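Local coordinates for protein glycerol dehydrogenase (Schizosaccharomyces pombe, PDB 1TA9) that oxidises glycerol to dihydroxyacetone, probably with NAD(+) and a catalytic zinc ion, in the assimilation of glycerol, at residues B[314-319]-B[395-400]; B[233-238]-B[339-344]; B[240-245]-B[310-315]; B[383-388]-B[409-414]. All coordinates share one frame; numbering follows the deposited sequence.

Overall arrangement
All four contacts lie in the helical part of the chain that follows the parallel sheet, and they illustrate how a metal site is built from helices distant in sequence. Contacts 2 and 3 share helix 223-245, contacts 1 and 3 share helix 313-322, and helix 333-347 completes the group; their centres are 9 to 11 Å apart. Along the chain contact 3 falls within the span of contact 2, contact 1 interleaves with contacts 2 and 4, and contact 4 comes after contacts 2 and 3. Contact 4, joining helices 381-391 and 407-428, is centred 13 to 19 Å from the others; it packs away from the metals but still abuts contacts 1 and 2.

Contact 1: B[314-319]-B[395-400]; sequences AHAIHN and DESIHN. With ZN (zinc ion), chain I.
The carboxylate of Glu396 is buried against a helix backbone, with OE1 only 3.2 Å from Ala316 CA and OE2 gripping the side chain of Asn319. Asn319 ND2 donates over 2.9 Å to Glu396 OE2, which accepts on its syn lone pair and lies close to the amide plane, although the two flat groups are turned 42° from each other. A bend at chi2 (-60°) folds the glutamate chain back, and OE1 also accepts the backbone N-H of Ser397 at 3.1 Å from Ser397 N, on its anti side. Each oxygen is therefore engaged. The helix concerned, 313-322, belongs to the helical domain of the iron-containing alcohol dehydrogenase family and carries His315, whose NE2 binds zinc at 2.2 Å together with Asp232 and His333, while His315 ND1 is held by Glu239. From Asn319 the chain of contacts runs toward this site: Asn319 OD1 receives His318 ND1 at 2.9 Å, in the plane of the imidazole but above the plane of the carbonyl, and the His318 ring meets that of His333 edge-to-face. Were Glu396 an alanine, the Asn319 amide would probably be held less firmly, Ser397 N would lose its side-chain acceptor, and a gap would be likely to open beside Ala316. Next to the carboxylate the packing turns apolar, with Ala316 CB against Ile398 CB at 3.8 Å. Ser397 OG passes Ala316 N at 3.9 Å without bonding to it and instead hydrogen-bonds Ala312 O, at the start of the helix.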
# COMPACT_ATOMS: atom_id res chain seq x y z
N ALA B 314 23.64 -24.03 7.93
CA ALA B 314 23.55 -23.78 9.37
C ALA B 314 24.00 -24.96 10.23
O ALA B 314 24.90 -24.82 11.06
CB ALA B 314 22.12 -23.38 9.74
N HIS B 315 23.38 -26.12 10.05
CA HIS B 315 23.76 -27.28 10.86
C HIS B 315 25.13 -27.83 10.53
O HIS B 315 25.83 -28.34 11.40
CB HIS B 315 22.69 -28.37 10.75
CG HIS B 315 21.56 -28.17 11.72
ND1 HIS B 315 20.68 -27.12 11.62
CD2 HIS B 315 21.24 -28.83 12.85
CE1 HIS B 315 19.86 -27.14 12.65
NE2 HIS B 315 20.18 -28.17 13.42
N ALA B 316 25.54 -27.72 9.27
CA ALA B 316 26.86 -28.19 8.88
C ALA B 316 27.89 -27.34 9.62
O ALA B 316 28.92 -27.84 10.09
CB ALA B 316 27.04 -28.05 7.37
N ILE B 317 27.60 -26.04 9.73
CA ILE B 317 28.49 -25.12 10.43
C ILE B 317 28.50 -25.45 11.92
O ILE B 317 29.54 -25.37 12.57
CB ILE B 317 28.05 -23.66 10.20
CG1 ILE B 317 28.19 -23.33 8.71
CG2 ILE B 317 28.89 -22.71 11.04
CD1 ILE B 317 27.55 -22.04 8.30
N HIS B 318 27.34 -25.82 12.45
CA HIS B 318 27.24 -26.19 13.86
C HIS B 318 28.16 -27.38 14.12
O HIS B 318 28.88 -27.41 15.12
CB HIS B 318 25.80 -26.56 14.21
CG HIS B 318 25.68 -27.49 15.38
ND1 HIS B 318 25.94 -28.84 15.28
CD2 HIS B 318 25.33 -27.27 16.67
CE1 HIS B 318 25.76 -29.41 16.46
NE2 HIS B 318 25.39 -28.48 17.32
N ASN B 319 28.15 -28.35 13.21
CA ASN B 319 29.00 -29.53 13.35
C ASN B 319 30.48 -29.18 13.23
O ASN B 319 31.32 -29.75 13.92
CB ASN B 319 28.62 -30.59 12.31
CG ASN B 319 27.21 -31.11 12.49
OD1 ASN B 319 26.68 -31.10 13.60
ND2 ASN B 319 26.61 -31.58 11.41
N ASP B 395 29.57 -35.82 3.54
CA ASP B 395 28.26 -36.15 4.09
C ASP B 395 27.47 -34.98 4.67
O ASP B 395 26.31 -35.14 5.05
CB ASP B 395 28.41 -37.22 5.18
CG ASP B 395 29.08 -38.48 4.67
OD1 ASP B 395 28.64 -39.03 3.64
OD2 ASP B 395 30.06 -38.92 5.32
N GLU B 396 28.09 -33.80 4.75
CA GLU B 396 27.41 -32.64 5.32
C GLU B 396 26.24 -32.08 4.53
O GLU B 396 26.21 -32.11 3.29
CB GLU B 396 28.43 -31.52 5.59
CG GLU B 396 29.11 -31.64 6.95
CD GLU B 396 28.13 -31.59 8.12
OE1 GLU B 396 26.95 -31.23 7.90
OE2 GLU B 396 28.54 -31.91 9.25
N SER B 397 25.27 -31.55 5.26
CA SER B 397 24.06 -30.99 4.67
C SER B 397 24.27 -29.72 3.84
O SER B 397 23.40 -29.33 3.08
CB SER B 397 23.02 -30.72 5.76
OG SER B 397 23.53 -29.82 6.74
N ILE B 398 25.43 -29.09 3.99
CA ILE B 398 25.69 -27.86 3.24
C ILE B 398 25.68 -28.12 1.73
O ILE B 398 25.42 -27.22 0.94
CB ILE B 398 27.04 -27.22 3.67
CG1 ILE B 398 27.17 -25.82 3.06
CG2 ILE B 398 28.22 -28.10 3.24
CD1 ILE B 398 28.29 -25.01 3.65
N HIS B 399 25.93 -29.36 1.34
CA HIS B 399 25.96 -29.71 -0.08
C HIS B 399 24.58 -29.72 -0.73
O HIS B 399 24.47 -29.90 -1.95
CB HIS B 399 26.66 -31.06 -0.26
CG HIS B 399 28.06 -31.06 0.25
ND1 HIS B 399 29.05 -30.27 -0.29
CD2 HIS B 399 28.63 -31.71 1.29
CE1 HIS B 399 30.17 -30.43 0.40
NE2 HIS B 399 29.94 -31.30 1.36
N ASN B 400 23.53 -29.52 0.06
CA ASN B 400 22.17 -29.48 -0.49
C ASN B 400 21.95 -28.12 -1.16
O ASN B 400 21.05 -27.96 -1.98
CB ASN B 400 21.11 -29.67 0.61
CG ASN B 400 21.04 -31.10 1.11
OD1 ASN B 400 21.18 -32.05 0.34
ND2 ASN B 400 20.81 -31.26 2.42
ZN ZN I . 19.15 -28.82 15.24

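Contact 2: B[233-238]-B[339-344]; sequences ALSTWV and YGTLVQ. With K (potassium ion), chain J.
Two helices that each supply a zinc ligand, Asp232 and His333, run side by side here in the metal-binding core of the iron-containing alcohol dehydrogenase fold, and Ser235 of one meets Thr341 of the other. Their axes point nearly the same way, 24° apart, and approach to 9.4 Å. Thr341 fills the space between them with both its branches. Its OG1 comes within 2.9 Å of Ser235 CB, a short packing contact; the hydroxyl's hydrogen bond is to Val337 O, one turn earlier in its own helix. Its CG2, anti to the backbone N (the hydroxyl's chi1 is -61°), reaches instead across to Val238 CG2 at 3.9 Å. A glycine in place of Thr341 would probably open a gap between the helices beside Ser235 and Val238 and leave Val337 O without this hydroxyl. The hydroxyl of Ser235 turns to a potassium ion: Ser235 OG binds it at 3.2 Å and is also hydrogen-bonded to Glu239. Thr236 OG1 binds the same potassium at 3.0 Å. A water lies 2.6 Å from the ion, with Asp182 OD2 and Asp232 O among the other ligands. Thr341 thus forms a second layer behind a potassium ligand. One turn further on, the extended side chain of Gln344 runs past Val238 in the opposite direction. Both ends of its amide are bonded, OE1 taking the N-H of Ala314 and NE2 giving to Glu348, and Gln344 NE2 lies 3.5 Å from Val238 CG1.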
# COMPACT_ATOMS: atom_id res chain seq x y z
N ALA B 233 15.01 -23.85 16.25
CA ALA B 233 13.80 -23.64 15.45
C ALA B 233 13.99 -22.52 14.40
O ALA B 233 13.44 -22.59 13.30
CB ALA B 233 12.62 -23.32 16.36
N LEU B 234 14.77 -21.51 14.74
CA LEU B 234 15.02 -20.41 13.81
C LEU B 234 15.73 -20.83 12.53
O LEU B 234 15.54 -20.21 11.48
CB LEU B 234 15.84 -19.31 14.49
CG LEU B 234 15.07 -18.32 15.37
CD1 LEU B 234 16.05 -17.43 16.12
CD2 LEU B 234 14.14 -17.49 14.50
N SER B 235 16.55 -21.87 12.59
CA SER B 235 17.26 -22.30 11.39
C SER B 235 16.39 -23.12 10.43
O SER B 235 16.70 -23.23 9.25
CB SER B 235 18.50 -23.11 11.76
OG SER B 235 18.16 -24.39 12.26
N THR B 236 15.30 -23.69 10.95
CA THR B 236 14.42 -24.52 10.13
C THR B 236 13.95 -23.87 8.83
O THR B 236 14.16 -24.42 7.76
CB THR B 236 13.18 -24.96 10.93
OG1 THR B 236 13.59 -25.72 12.07
CG2 THR B 236 12.27 -25.83 10.06
N TRP B 237 13.32 -22.70 8.93
CA TRP B 237 12.83 -22.03 7.73
C TRP B 237 13.99 -21.68 6.80
O TRP B 237 13.90 -21.88 5.59
CB TRP B 237 12.05 -20.77 8.10
CG TRP B 237 11.50 -20.04 6.90
CD1 TRP B 237 10.40 -20.38 6.17
CD2 TRP B 237 12.05 -18.87 6.29
NE1 TRP B 237 10.22 -19.49 5.14
CE2 TRP B 237 11.22 -18.55 5.19
CE3 TRP B 237 13.16 -18.06 6.56
CZ2 TRP B 237 11.47 -17.45 4.36
CZ3 TRP B 237 13.41 -16.96 5.73
CH2 TRP B 237 12.56 -16.67 4.64
N VAL B 238 15.07 -21.16 7.36
CA VAL B 238 16.22 -20.78 6.55
C VAL B 238 16.80 -21.96 5.78
O VAL B 238 16.98 -21.89 4.57
CB VAL B 238 17.35 -20.15 7.40
CG1 VAL B 238 18.60 -19.98 6.54
CG2 VAL B 238 16.90 -18.80 7.96
N TYR B 339 24.00 -19.21 15.70
CA TYR B 339 25.15 -18.54 15.11
C TYR B 339 25.36 -19.09 13.70
O TYR B 339 25.62 -18.34 12.76
CB TYR B 339 26.42 -18.77 15.94
CG TYR B 339 27.56 -17.85 15.55
CD1 TYR B 339 27.71 -16.60 16.17
CD2 TYR B 339 28.45 -18.19 14.53
CE1 TYR B 339 28.73 -15.72 15.79
CE2 TYR B 339 29.47 -17.31 14.14
CZ TYR B 339 29.60 -16.08 14.77
OH TYR B 339 30.59 -15.21 14.37
N GLY B 340 25.24 -20.41 13.56
CA GLY B 340 25.40 -21.04 12.26
C GLY B 340 24.39 -20.56 11.23
O GLY B 340 24.68 -20.52 10.04
N THR B 341 23.20 -20.19 11.70
CA THR B 341 22.16 -19.69 10.81
C THR B 341 22.58 -18.32 10.29
O THR B 341 22.36 -18.00 9.12
CB THR B 341 20.80 -19.61 11.55
OG1 THR B 341 20.43 -20.92 12.00
CG2 THR B 341 19.71 -19.08 10.62
N LEU B 342 23.19 -17.50 11.14
CA LEU B 342 23.64 -16.19 10.70
C LEU B 342 24.76 -16.37 9.68
O LEU B 342 24.88 -15.60 8.73
CB LEU B 342 24.15 -15.36 11.89
CG LEU B 342 23.10 -14.86 12.88
CD1 LEU B 342 23.77 -13.98 13.93
CD2 LEU B 342 22.02 -14.06 12.15
N VAL B 343 25.58 -17.40 9.88
CA VAL B 343 26.66 -17.67 8.94
C VAL B 343 26.04 -18.05 7.60
O VAL B 343 26.52 -17.62 6.54
CB VAL B 343 27.58 -18.81 9.42
CG1 VAL B 343 28.67 -19.07 8.39
CG2 VAL B 343 28.21 -18.44 10.77
N GLN B 344 24.97 -18.84 7.62
CA GLN B 344 24.33 -19.22 6.36
C GLN B 344 23.78 -17.98 5.67
O GLN B 344 23.78 -17.89 4.44
CB GLN B 344 23.19 -20.23 6.56
CG GLN B 344 22.52 -20.59 5.21
CD GLN B 344 21.65 -21.83 5.26
OE1 GLN B 344 21.91 -22.77 6.02
NE2 GLN B 344 20.62 -21.86 4.41
K K J . 16.27 -26.84 12.97
O HOH W 1 16.82 -26.78 10.45

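Contact 3: B[240-245]-B[310-315]; sequences TESVIR and GLAAAH. With ZN (zinc ion), chain I.
Val243 lays its CG2 methyl over the main chain at the turn into helix 313-322, 3.6 Å from Gly310 C and 3.4 Å from Leu311 O. Its chi1 (173°) sets CG2 anti to the carbonyl carbon, and this is the branch turned to the peptide. The fit depends on glycine: a beta carbon on Gly310 would collide with that same methyl, and the nearly extended backbone found there suits a residue without a side chain. One turn earlier on helix 223-245, Thr240 OG1 accepts the N-H of Gly310, with 3.2 Å between Gly310 N and Thr240 OG1 and an almost straight bond of 161°. The threonine hydroxyl is also bonded to Gly305 O, so it ties helix 223-245 to two points of the chain leading into helix 313-322. Ser242 adds a looser touch, its OG 4.1 Å from Ala312 CB, at the residue just before the helix begins. Beyond the turn, Leu311 CD2 sits over one face of the His315 ring, offset toward the rim, close to a bound glycerol. Glu239, on the same helix as Thr240, takes the N-H of Ala312 with OE1. The chemistry implies a turn held through its main chain by side chains of helix 223-245, which probably contributes to placing Leu311, near the bound glycerol, and the zinc ligand His315.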
# COMPACT_ATOMS: atom_id res chain seq x y z
N THR B 240 15.48 -25.16 5.31
CA THR B 240 14.51 -25.81 4.43
C THR B 240 14.23 -25.01 3.17
O THR B 240 14.13 -25.58 2.08
CB THR B 240 13.20 -26.11 5.19
OG1 THR B 240 13.38 -27.30 5.97
CG2 THR B 240 12.03 -26.32 4.22
N GLU B 241 14.12 -23.69 3.29
CA GLU B 241 13.89 -22.88 2.09
C GLU B 241 15.07 -23.05 1.13
O GLU B 241 14.90 -23.10 -0.08
CB GLU B 241 13.72 -21.40 2.45
CG GLU B 241 12.33 -21.05 2.97
CD GLU B 241 11.26 -21.17 1.89
OE1 GLU B 241 10.31 -21.95 2.07
OE2 GLU B 241 11.39 -20.50 0.84
N SER B 242 16.28 -23.14 1.69
CA SER B 242 17.49 -23.31 0.90
C SER B 242 17.52 -24.65 0.17
O SER B 242 17.96 -24.73 -0.98
CB SER B 242 18.73 -23.18 1.80
OG SER B 242 19.92 -23.40 1.05
N VAL B 243 17.07 -25.70 0.85
CA VAL B 243 17.04 -27.04 0.25
C VAL B 243 15.98 -27.09 -0.85
O VAL B 243 16.23 -27.60 -1.95
CB VAL B 243 16.70 -28.12 1.31
CG1 VAL B 243 16.49 -29.48 0.64
CG2 VAL B 243 17.81 -28.20 2.33
N ILE B 244 14.81 -26.54 -0.56
CA ILE B 244 13.72 -26.53 -1.53
C ILE B 244 14.04 -25.69 -2.76
O ILE B 244 13.83 -26.13 -3.89
CB ILE B 244 12.41 -26.00 -0.88
CG1 ILE B 244 11.94 -26.98 0.19
CG2 ILE B 244 11.33 -25.82 -1.95
CD1 ILE B 244 10.69 -26.53 0.93
N ARG B 245 14.57 -24.49 -2.55
CA ARG B 245 14.90 -23.62 -3.67
C ARG B 245 16.07 -24.14 -4.50
O ARG B 245 16.24 -23.76 -5.66
CB ARG B 245 15.18 -22.21 -3.16
CG ARG B 245 13.94 -21.57 -2.56
CD ARG B 245 14.13 -20.10 -2.24
NE ARG B 245 12.84 -19.45 -2.03
CZ ARG B 245 12.68 -18.14 -1.89
NH1 ARG B 245 13.73 -17.33 -1.92
NH2 ARG B 245 11.46 -17.64 -1.72
N GLY B 310 14.76 -29.89 4.80
CA GLY B 310 16.13 -30.36 4.87
C GLY B 310 17.06 -29.44 5.62
O GLY B 310 16.72 -28.29 5.91
N LEU B 311 18.25 -29.95 5.93
CA LEU B 311 19.27 -29.18 6.62
C LEU B 311 20.19 -28.63 5.54
O LEU B 311 20.27 -29.19 4.44
CB LEU B 311 20.07 -30.06 7.58
CG LEU B 311 19.30 -30.72 8.73
CD1 LEU B 311 20.26 -31.51 9.62
CD2 LEU B 311 18.57 -29.65 9.54
N ALA B 312 20.87 -27.54 5.84
CA ALA B 312 21.78 -26.94 4.87
C ALA B 312 23.09 -26.51 5.52
O ALA B 312 23.74 -27.31 6.20
CB ALA B 312 21.10 -25.75 4.19
N ALA B 313 23.48 -25.26 5.32
CA ALA B 313 24.73 -24.77 5.88
C ALA B 313 24.72 -24.59 7.39
O ALA B 313 25.69 -24.95 8.07
CB ALA B 313 25.13 -23.46 5.21
N ALA B 314 23.64 -24.03 7.93
CA ALA B 314 23.55 -23.78 9.37
C ALA B 314 24.00 -24.96 10.23
O ALA B 314 24.90 -24.82 11.06
CB ALA B 314 22.12 -23.38 9.74
N HIS B 315 23.38 -26.12 10.05
CA HIS B 315 23.76 -27.28 10.86
C HIS B 315 25.13 -27.83 10.53
O HIS B 315 25.83 -28.34 11.40
CB HIS B 315 22.69 -28.37 10.75
CG HIS B 315 21.56 -28.17 11.72
ND1 HIS B 315 20.68 -27.12 11.62
CD2 HIS B 315 21.24 -28.83 12.85
CE1 HIS B 315 19.86 -27.14 12.65
NE2 HIS B 315 20.18 -28.17 13.42
ZN ZN I . 19.15 -28.82 15.24

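Contact 4: B[383-388]-B[409-414]; sequences ELLMVG and QIADAI
Ala411 is the small bump at the middle of this crossing: its CB rests on the backbone of helix 381-391, 3.8 Å from both Leu384 O and Leu384 CB. Leu385 flanks Ala411. Its first bond points away from the partner helix, yet one methyl of the branch, CD2, comes to 4.1 Å from Ala411 CB. The second hollow is made by Gly388, where the lack of a side chain lets Ile410 settle directly on the main chain, with Ile410 CB and CG2 each 3.7 Å from Gly388 CA. A beta carbon on that glycine would be tight against Ile410. The isoleucine then bends away at chi2 (-54°), taking CD1 to Ile398 of the neighbouring loop, while the side chain also touches Leu392. The third bump is Ile414, which wedges into the groove between Leu384 and Val387: Ile414 CG2 meets Leu384 CD2 at 3.9 Å, and Ile414 CD1 meets Val387 CG1 at the same distance, the side chains crossing at a slant. With alanine and glycine at the crossing, the axes come to 7.9 Å while the helix directions diverge by 120°. Asp412, on helix 407-428 but pointing away from this packing, forms a salt bridge with Arg76 of a neighbouring subunit. No hydrogen bond crosses the interface; it is close helix-on-helix packing of small residues and branched apolar ones, in the all-helical domain of an iron-containing alcohol dehydrogenase.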
# COMPACT_ATOMS: atom_id res chain seq x y z
N GLU B 383 42.08 -22.26 13.02
CA GLU B 383 41.02 -23.04 13.65
C GLU B 383 39.75 -22.88 12.82
O GLU B 383 38.99 -23.83 12.64
CB GLU B 383 40.78 -22.56 15.09
CG GLU B 383 41.96 -22.85 16.02
CD GLU B 383 41.70 -22.43 17.45
OE1 GLU B 383 41.41 -21.24 17.68
OE2 GLU B 383 41.78 -23.30 18.35
N LEU B 384 39.52 -21.68 12.30
CA LEU B 384 38.33 -21.45 11.50
C LEU B 384 38.42 -22.20 10.18
O LEU B 384 37.40 -22.65 9.65
CB LEU B 384 38.12 -19.95 11.27
CG LEU B 384 37.79 -19.18 12.55
CD1 LEU B 384 37.53 -17.73 12.20
CD2 LEU B 384 36.57 -19.80 13.22
N LEU B 385 39.63 -22.35 9.64
CA LEU B 385 39.79 -23.08 8.39
C LEU B 385 39.49 -24.54 8.67
O LEU B 385 38.97 -25.26 7.81
CB LEU B 385 41.22 -22.94 7.85
CG LEU B 385 41.53 -21.60 7.17
CD1 LEU B 385 42.99 -21.57 6.76
CD2 LEU B 385 40.62 -21.43 5.95
N MET B 386 39.82 -24.97 9.88
CA MET B 386 39.57 -26.34 10.31
C MET B 386 38.05 -26.55 10.37
O MET B 386 37.54 -27.61 10.01
CB MET B 386 40.18 -26.57 11.70
CG MET B 386 39.75 -27.86 12.37
SD MET B 386 40.12 -27.87 14.14
CE MET B 386 41.82 -28.38 14.14
N VAL B 387 37.33 -25.53 10.83
CA VAL B 387 35.88 -25.62 10.90
C VAL B 387 35.32 -25.68 9.49
O VAL B 387 34.40 -26.44 9.20
CB VAL B 387 35.26 -24.41 11.64
CG1 VAL B 387 33.74 -24.46 11.53
CG2 VAL B 387 35.67 -24.43 13.11
N GLY B 388 35.90 -24.87 8.60
CA GLY B 388 35.46 -24.85 7.22
C GLY B 388 35.60 -26.21 6.58
O GLY B 388 34.70 -26.67 5.88
N GLN B 409 35.92 -19.70 2.52
CA GLN B 409 34.66 -18.96 2.47
C GLN B 409 33.85 -19.19 3.74
O GLN B 409 33.16 -18.29 4.22
CB GLN B 409 33.83 -19.37 1.25
CG GLN B 409 34.41 -18.87 -0.06
CD GLN B 409 33.61 -19.34 -1.26
OE1 GLN B 409 33.47 -20.54 -1.49
NE2 GLN B 409 33.09 -18.39 -2.03
N ILE B 410 33.94 -20.39 4.29
CA ILE B 410 33.23 -20.70 5.53
C ILE B 410 33.89 -19.89 6.65
O ILE B 410 33.21 -19.23 7.44
CB ILE B 410 33.31 -22.20 5.86
CG1 ILE B 410 32.74 -23.03 4.70
CG2 ILE B 410 32.56 -22.49 7.16
CD1 ILE B 410 31.33 -22.63 4.29
N ALA B 411 35.21 -19.96 6.72
CA ALA B 411 35.96 -19.23 7.74
C ALA B 411 35.68 -17.73 7.67
O ALA B 411 35.50 -17.08 8.70
CB ALA B 411 37.45 -19.50 7.58
N ASP B 412 35.66 -17.19 6.45
CA ASP B 412 35.41 -15.76 6.27
C ASP B 412 34.02 -15.36 6.75
O ASP B 412 33.85 -14.30 7.38
CB ASP B 412 35.54 -15.37 4.79
CG ASP B 412 36.98 -15.13 4.37
OD1 ASP B 412 37.89 -15.26 5.22
OD2 ASP B 412 37.19 -14.80 3.18
N ALA B 413 33.03 -16.20 6.45
CA ALA B 413 31.65 -15.92 6.83
C ALA B 413 31.47 -15.97 8.35
O ALA B 413 30.67 -15.21 8.90
CB ALA B 413 30.71 -16.91 6.14
N ILE B 414 32.19 -16.86 9.02
CA ILE B 414 32.09 -16.96 10.47
C ILE B 414 32.57 -15.64 11.09
O ILE B 414 31.95 -15.12 12.02
CB ILE B 414 32.95 -18.13 11.01
CG1 ILE B 414 32.28 -19.46 10.65
CG2 ILE B 414 33.13 -17.99 12.52
CD1 ILE B 414 33.10 -20.68 11.04